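Local coordinates for protein lipoxygenase (Cyanothece sp., PDB 5EK8) that probably inserts both atoms of molecular oxygen into a lipid substrate, acting as a non-heme iron 9R-lipoxygenase, at residues T567-H570 with T571-D575; L391-I394 with I395-N398; S548-D551 with I552-K556. All blocks are in the same frame, centred on the assembly; numbering follows the deposited sequence.

Contact 1. Residues T567-H570 with T571-D575; sequences TLWH and TWVND. With FE2 (Fe (II) ion), chain B.
Asn574 lies alongside His570, one helical turn further on, near the C-terminal end of helix 549-574, which contributes His570 and, more remotely, Asn574 to the iron site of this lipoxygenase. The two side chains point the same way, with amide and imidazole planes only 18° apart. Starting from the backbone, Asn574 CB sits over one face of the His570 ring in a CH-pi contact, 4.0 Å from the ring centroid and displaced toward the rim. CG passes 4.0 Å from His570 CE1. OD1 then reaches to 3.0 Å from the iron, a long approach compared with the 2.5 Å bond from His570 NE2 to the metal. The anti setting of CG relative to the Asn574 backbone N (chi1 -176°) is what carries the amide along the ring to this point. His359, His364 and the terminal carboxylate of Ile668 are the remaining members of the site. On the neighbouring face of the helix, Val573 CG2 rests over the six-membered ring of Trp569, whose NE1 bonds to Glu358 O. Two residues earlier along the helix, Thr567 O is gripped twice, by Thr571 N and by Thr571 OG1 at 2.8 Å, the hydroxyl coming from above the carbonyl plane. The amide of Asn574 is steadied from its other end, where ND2 donates to Asp575 OD1 at 3.0 Å, nearly within the amide plane, and that oxygen also pairs with Arg663.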
# COMPACT_ATOMS: atom_id res chain seq x y z
N THR A 567 -1.99 2.65 8.26
CA THR A 567 -1.92 4.00 8.80
C THR A 567 -0.49 4.43 9.12
O THR A 567 0.21 4.95 8.25
CB THR A 567 -2.78 4.16 10.06
OG1 THR A 567 -2.31 3.26 11.07
CG2 THR A 567 -4.24 3.86 9.75
N LEU A 568 -0.05 4.20 10.35
CA LEU A 568 1.26 4.68 10.79
C LEU A 568 2.45 4.18 9.97
O LEU A 568 3.30 4.97 9.60
CB LEU A 568 1.50 4.33 12.26
CG LEU A 568 2.90 4.72 12.74
CD1 LEU A 568 3.10 6.24 12.62
CD2 LEU A 568 3.18 4.24 14.15
N TRP A 569 2.52 2.88 9.70
CA TRP A 569 3.67 2.33 9.00
C TRP A 569 3.86 2.94 7.63
O TRP A 569 4.93 3.48 7.32
CB TRP A 569 3.56 0.80 8.86
CG TRP A 569 4.68 0.23 8.06
CD1 TRP A 569 4.63 -0.24 6.78
CD2 TRP A 569 6.05 0.10 8.48
NE1 TRP A 569 5.88 -0.66 6.38
CE2 TRP A 569 6.76 -0.47 7.40
CE3 TRP A 569 6.74 0.41 9.65
CZ2 TRP A 569 8.13 -0.74 7.48
CZ3 TRP A 569 8.09 0.13 9.73
CH2 TRP A 569 8.77 -0.43 8.64
N HIS A 570 2.83 2.86 6.80
CA HIS A 570 2.91 3.42 5.46
C HIS A 570 3.14 4.92 5.51
O HIS A 570 3.86 5.45 4.68
CB HIS A 570 1.64 3.11 4.66
CG HIS A 570 1.60 3.81 3.34
ND1 HIS A 570 0.95 5.00 3.15
CD2 HIS A 570 2.15 3.48 2.15
CE1 HIS A 570 1.09 5.39 1.89
NE2 HIS A 570 1.82 4.48 1.26
N THR A 571 2.52 5.59 6.47
CA THR A 571 2.76 7.02 6.68
C THR A 571 4.24 7.28 6.85
O THR A 571 4.82 8.12 6.17
CB THR A 571 2.02 7.55 7.93
OG1 THR A 571 0.62 7.61 7.68
CG2 THR A 571 2.52 8.94 8.29
N TRP A 572 4.84 6.52 7.75
CA TRP A 572 6.23 6.71 8.12
C TRP A 572 7.15 6.46 6.95
O TRP A 572 8.04 7.27 6.67
CB TRP A 572 6.61 5.78 9.27
CG TRP A 572 7.92 6.12 9.89
CD1 TRP A 572 9.17 5.96 9.34
CD2 TRP A 572 8.12 6.67 11.19
NE1 TRP A 572 10.13 6.38 10.23
CE2 TRP A 572 9.52 6.82 11.37
CE3 TRP A 572 7.26 7.05 12.23
CZ2 TRP A 572 10.06 7.34 12.53
CZ3 TRP A 572 7.81 7.57 13.39
CH2 TRP A 572 9.20 7.71 13.53
N VAL A 573 6.94 5.35 6.25
CA VAL A 573 7.83 4.99 5.16
C VAL A 573 7.66 5.93 3.96
O VAL A 573 8.64 6.38 3.35
CB VAL A 573 7.62 3.54 4.71
CG1 VAL A 573 8.56 3.19 3.57
CG2 VAL A 573 7.84 2.60 5.88
N ASN A 574 6.41 6.25 3.64
CA ASN A 574 6.10 7.07 2.48
C ASN A 574 6.47 8.54 2.65
O ASN A 574 7.10 9.13 1.78
CB ASN A 574 4.61 6.95 2.14
CG ASN A 574 4.24 7.69 0.88
OD1 ASN A 574 4.42 7.18 -0.23
ND2 ASN A 574 3.72 8.90 1.04
N ASP A 575 6.08 9.12 3.78
CA ASP A 575 6.30 10.55 4.00
C ASP A 575 7.75 10.85 4.39
O ASP A 575 8.10 12.01 4.60
CB ASP A 575 5.35 11.08 5.07
CG ASP A 575 3.88 10.97 4.67
OD1 ASP A 575 3.59 10.62 3.50
OD2 ASP A 575 3.01 11.24 5.53
FE FE2 B . 3.24 4.53 -0.79

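Contact 2. Residues L391-I394 with I395-N398; sequences LKSI and ININ
Asn398 lays its amide obliquely across the side chain of Ile394 at the first turn of helix 394-404, a buried helix start in the lipoxygenase catalytic region. ND2 passes 3.9 Å from Ile394 CG1, so the aliphatic branch packs beside the amide while both polar ends of Asn398 are turned to partners beyond this turn. ND2 bonds to Glu368 OE2, and OD1 to ND1 of the iron ligand His364. With a separate partner at each end, the amide has its rotation set, and Asn398, a second-shell residue, probably helps to hold the first-shell His364 in its orientation. Its CG lies anti to the carbonyl carbon (chi1 -72°), which brings the amide back over the start of the helix. Ile394 itself touches Met367 and Ala371 of helix 337-377, the same helix that supplies Glu368 and His364. Ile397 adds an apolar touch, its CG2 standing 4.1 Å from Ile394 CG1, and its side chain also comes within about 4 Å of that of Ile668.

Ser393 occupies the N-cap position without using its hydroxyl as a cap. Its carbonyl O accepts a weak bond from Asn396 N, at 3.2 Å and bent to 127°. The Asn396 amide lies beside Ser393, and its ND2 bonds to Asp184 O and its OD1 to Thr182 OG1, while Asp184 OD2 accepts from Ser393 N. The regular helical pattern is seen one residue on, where Asn398 N donates to Ile394 O at 3.0 Å with an N-H...O angle of 164°.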
# COMPACT_ATOMS: atom_id res chain seq x y z
N LEU A 391 -8.44 0.26 4.25
CA LEU A 391 -8.09 -0.60 3.13
C LEU A 391 -8.60 -0.05 1.80
O LEU A 391 -8.28 -0.58 0.74
CB LEU A 391 -8.64 -2.01 3.35
CG LEU A 391 -7.88 -2.85 4.38
CD1 LEU A 391 -8.67 -4.09 4.76
CD2 LEU A 391 -6.51 -3.23 3.86
N LYS A 392 -9.39 1.02 1.86
CA LYS A 392 -9.93 1.59 0.64
C LYS A 392 -8.84 2.24 -0.21
O LYS A 392 -7.79 2.63 0.30
CB LYS A 392 -11.04 2.61 0.95
CG LYS A 392 -10.65 3.73 1.90
CD LYS A 392 -11.22 5.06 1.41
CE LYS A 392 -11.52 6.05 2.54
NZ LYS A 392 -10.33 6.47 3.33
N SER A 393 -9.08 2.29 -1.52
CA SER A 393 -8.27 3.02 -2.49
C SER A 393 -6.88 2.43 -2.78
O SER A 393 -6.21 2.88 -3.71
CB SER A 393 -8.11 4.48 -2.04
OG SER A 393 -9.36 5.15 -2.04
N ILE A 394 -6.44 1.43 -2.02
CA ILE A 394 -5.08 0.90 -2.19
C ILE A 394 -4.91 0.15 -3.51
O ILE A 394 -3.82 0.15 -4.10
CB ILE A 394 -4.68 -0.01 -1.01
CG1 ILE A 394 -3.16 -0.24 -1.00
CG2 ILE A 394 -5.42 -1.34 -1.04
CD1 ILE A 394 -2.69 -1.10 0.16
N ILE A 395 -5.99 -0.45 -4.00
CA ILE A 395 -5.96 -1.15 -5.27
C ILE A 395 -5.59 -0.18 -6.40
O ILE A 395 -4.84 -0.54 -7.32
CB ILE A 395 -7.32 -1.82 -5.58
CG1 ILE A 395 -8.47 -0.82 -5.43
CG2 ILE A 395 -7.54 -3.03 -4.68
CD1 ILE A 395 -9.79 -1.32 -5.96
N ASN A 396 -6.09 1.04 -6.29
CA ASN A 396 -5.82 2.08 -7.27
C ASN A 396 -4.34 2.42 -7.35
O ASN A 396 -3.75 2.42 -8.43
CB ASN A 396 -6.63 3.35 -6.94
CG ASN A 396 -8.13 3.10 -6.89
OD1 ASN A 396 -8.69 2.42 -7.76
ND2 ASN A 396 -8.79 3.64 -5.87
N ILE A 397 -3.74 2.70 -6.19
CA ILE A 397 -2.35 3.14 -6.17
C ILE A 397 -1.42 2.00 -6.55
O ILE A 397 -0.41 2.23 -7.22
CB ILE A 397 -1.94 3.73 -4.80
CG1 ILE A 397 -0.51 4.27 -4.85
CG2 ILE A 397 -2.08 2.72 -3.68
CD1 ILE A 397 -0.29 5.32 -5.93
N ASN A 398 -1.75 0.77 -6.16
CA ASN A 398 -0.92 -0.36 -6.57
C ASN A 398 -0.99 -0.58 -8.08
O ASN A 398 0.05 -0.80 -8.75
CB ASN A 398 -1.34 -1.62 -5.82
CG ASN A 398 -0.94 -1.59 -4.37
OD1 ASN A 398 -0.23 -0.68 -3.93
ND2 ASN A 398 -1.39 -2.58 -3.60

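Contact 3. Residues S548-D551 with I552-K556; sequences SATD and IDNLK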
# COMPACT_ATOMS: atom_id res chain seq x y z
N SER A 548 -15.15 -17.80 18.85
CA SER A 548 -14.69 -18.29 20.14
C SER A 548 -13.65 -17.31 20.66
O SER A 548 -13.24 -16.40 19.93
CB SER A 548 -14.10 -19.70 20.03
OG SER A 548 -12.88 -19.70 19.32
N ALA A 549 -13.22 -17.48 21.91
CA ALA A 549 -12.19 -16.62 22.48
C ALA A 549 -10.97 -16.55 21.57
O ALA A 549 -10.47 -15.47 21.23
CB ALA A 549 -11.80 -17.11 23.87
N THR A 550 -10.51 -17.73 21.14
CA THR A 550 -9.39 -17.84 20.22
C THR A 550 -9.64 -17.10 18.92
O THR A 550 -8.83 -16.27 18.51
CB THR A 550 -9.09 -19.32 19.90
OG1 THR A 550 -8.57 -19.96 21.07
CG2 THR A 550 -8.06 -19.43 18.78
N ASP A 551 -10.76 -17.40 18.27
CA ASP A 551 -11.07 -16.82 16.97
C ASP A 551 -11.21 -15.30 17.05
O ASP A 551 -10.71 -14.57 16.18
CB ASP A 551 -12.35 -17.44 16.40
CG ASP A 551 -12.16 -18.88 15.96
OD1 ASP A 551 -11.01 -19.26 15.65
OD2 ASP A 551 -13.16 -19.63 15.92
N ILE A 552 -11.89 -14.82 18.09
CA ILE A 552 -12.07 -13.40 18.31
C ILE A 552 -10.71 -12.72 18.50
O ILE A 552 -10.45 -11.68 17.90
CB ILE A 552 -12.97 -13.12 19.53
CG1 ILE A 552 -14.42 -13.52 19.24
CG2 ILE A 552 -12.92 -11.65 19.91
CD1 ILE A 552 -15.15 -12.57 18.32
N ASP A 553 -9.85 -13.32 19.32
CA ASP A 553 -8.51 -12.77 19.54
C ASP A 553 -7.71 -12.73 18.24
O ASP A 553 -6.99 -11.77 17.97
CB ASP A 553 -7.76 -13.58 20.60
CG ASP A 553 -8.32 -13.36 21.99
OD1 ASP A 553 -8.96 -12.31 22.21
OD2 ASP A 553 -8.11 -14.24 22.85
N ASN A 554 -7.84 -13.79 17.44
CA ASN A 554 -7.24 -13.84 16.11
C ASN A 554 -7.67 -12.65 15.27
O ASN A 554 -6.83 -11.96 14.67
CB ASN A 554 -7.63 -15.14 15.41
CG ASN A 554 -6.72 -16.30 15.76
OD1 ASN A 554 -5.74 -16.14 16.50
ND2 ASN A 554 -7.03 -17.48 15.23
N LEU A 555 -8.98 -12.42 15.21
CA LEU A 555 -9.53 -11.33 14.43
C LEU A 555 -9.04 -9.98 14.93
O LEU A 555 -8.66 -9.12 14.14
CB LEU A 555 -11.06 -11.38 14.46
CG LEU A 555 -11.74 -10.41 13.49
CD1 LEU A 555 -11.23 -10.65 12.07
CD2 LEU A 555 -13.25 -10.56 13.55
N LYS A 556 -9.04 -9.79 16.25
CA LYS A 556 -8.53 -8.56 16.86
C LYS A 556 -7.09 -8.30 16.46
O LYS A 556 -6.71 -7.17 16.14
CB LYS A 556 -8.65 -8.63 18.39
CG LYS A 556 -10.08 -8.67 18.90
CD LYS A 556 -10.16 -9.39 20.23
CE LYS A 556 -9.88 -8.47 21.39
NZ LYS A 556 -11.06 -7.63 21.73
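Thr550 and Asn554 run side by side and point the same way, one turn apart in the first turns of helix 549-574, where Ser548 is the N-cap. The methyl CG2 of Thr550 lies 4.2 Å from Asn554 ND2, a loose flank rather than a bond, for this amide donates instead to Ile541 O in the preceding loop. Replacing Asn554 with an alanine would probably leave Ile541 O without this donor and weaken the tie between the helix and that loop. Around the helix from this pair, Ile552 folds back toward the cap: CG1, anti to its own carbonyl carbon (chi1 -69°), lies beside Ser548 O, while the side chain packs on Trp482 and Phe471. Leu555 heads away from Asp551 to meet the same two aromatic residues, so the apolar side of the helix faces helices 451-473 and 482-495. Four backbone bonds link 548-551 to 552-555, the first being a nearly straight one from Ile552 N to Ser548 O at 2.8 Å. The cap proper is weaker: Ser548 OG accepts from Asp551 N at 3.3 Å, and Ser548 OG in turn makes a long, weak bond to Asp551 OD2.

Overall arrangement
Contacts 1 and 3 lie near opposite ends of one long helix, 549-574, with centres about 27 Å apart: contact 3 starts it at the surface, and contact 1 delivers His570 to the iron in the interior. Contact 2 belongs to another helix, yet its centre is just about 15 Å from that of contact 1, with nearest atoms about 7 Å apart. Both bear on the metal site, contact 1 through a ligand and contact 2 probably through the second shell behind His364. Residues far apart in sequence thus build a single site, whereas contact 3, whose centre is about 27 Å from those of both other contacts, lies away from the iron.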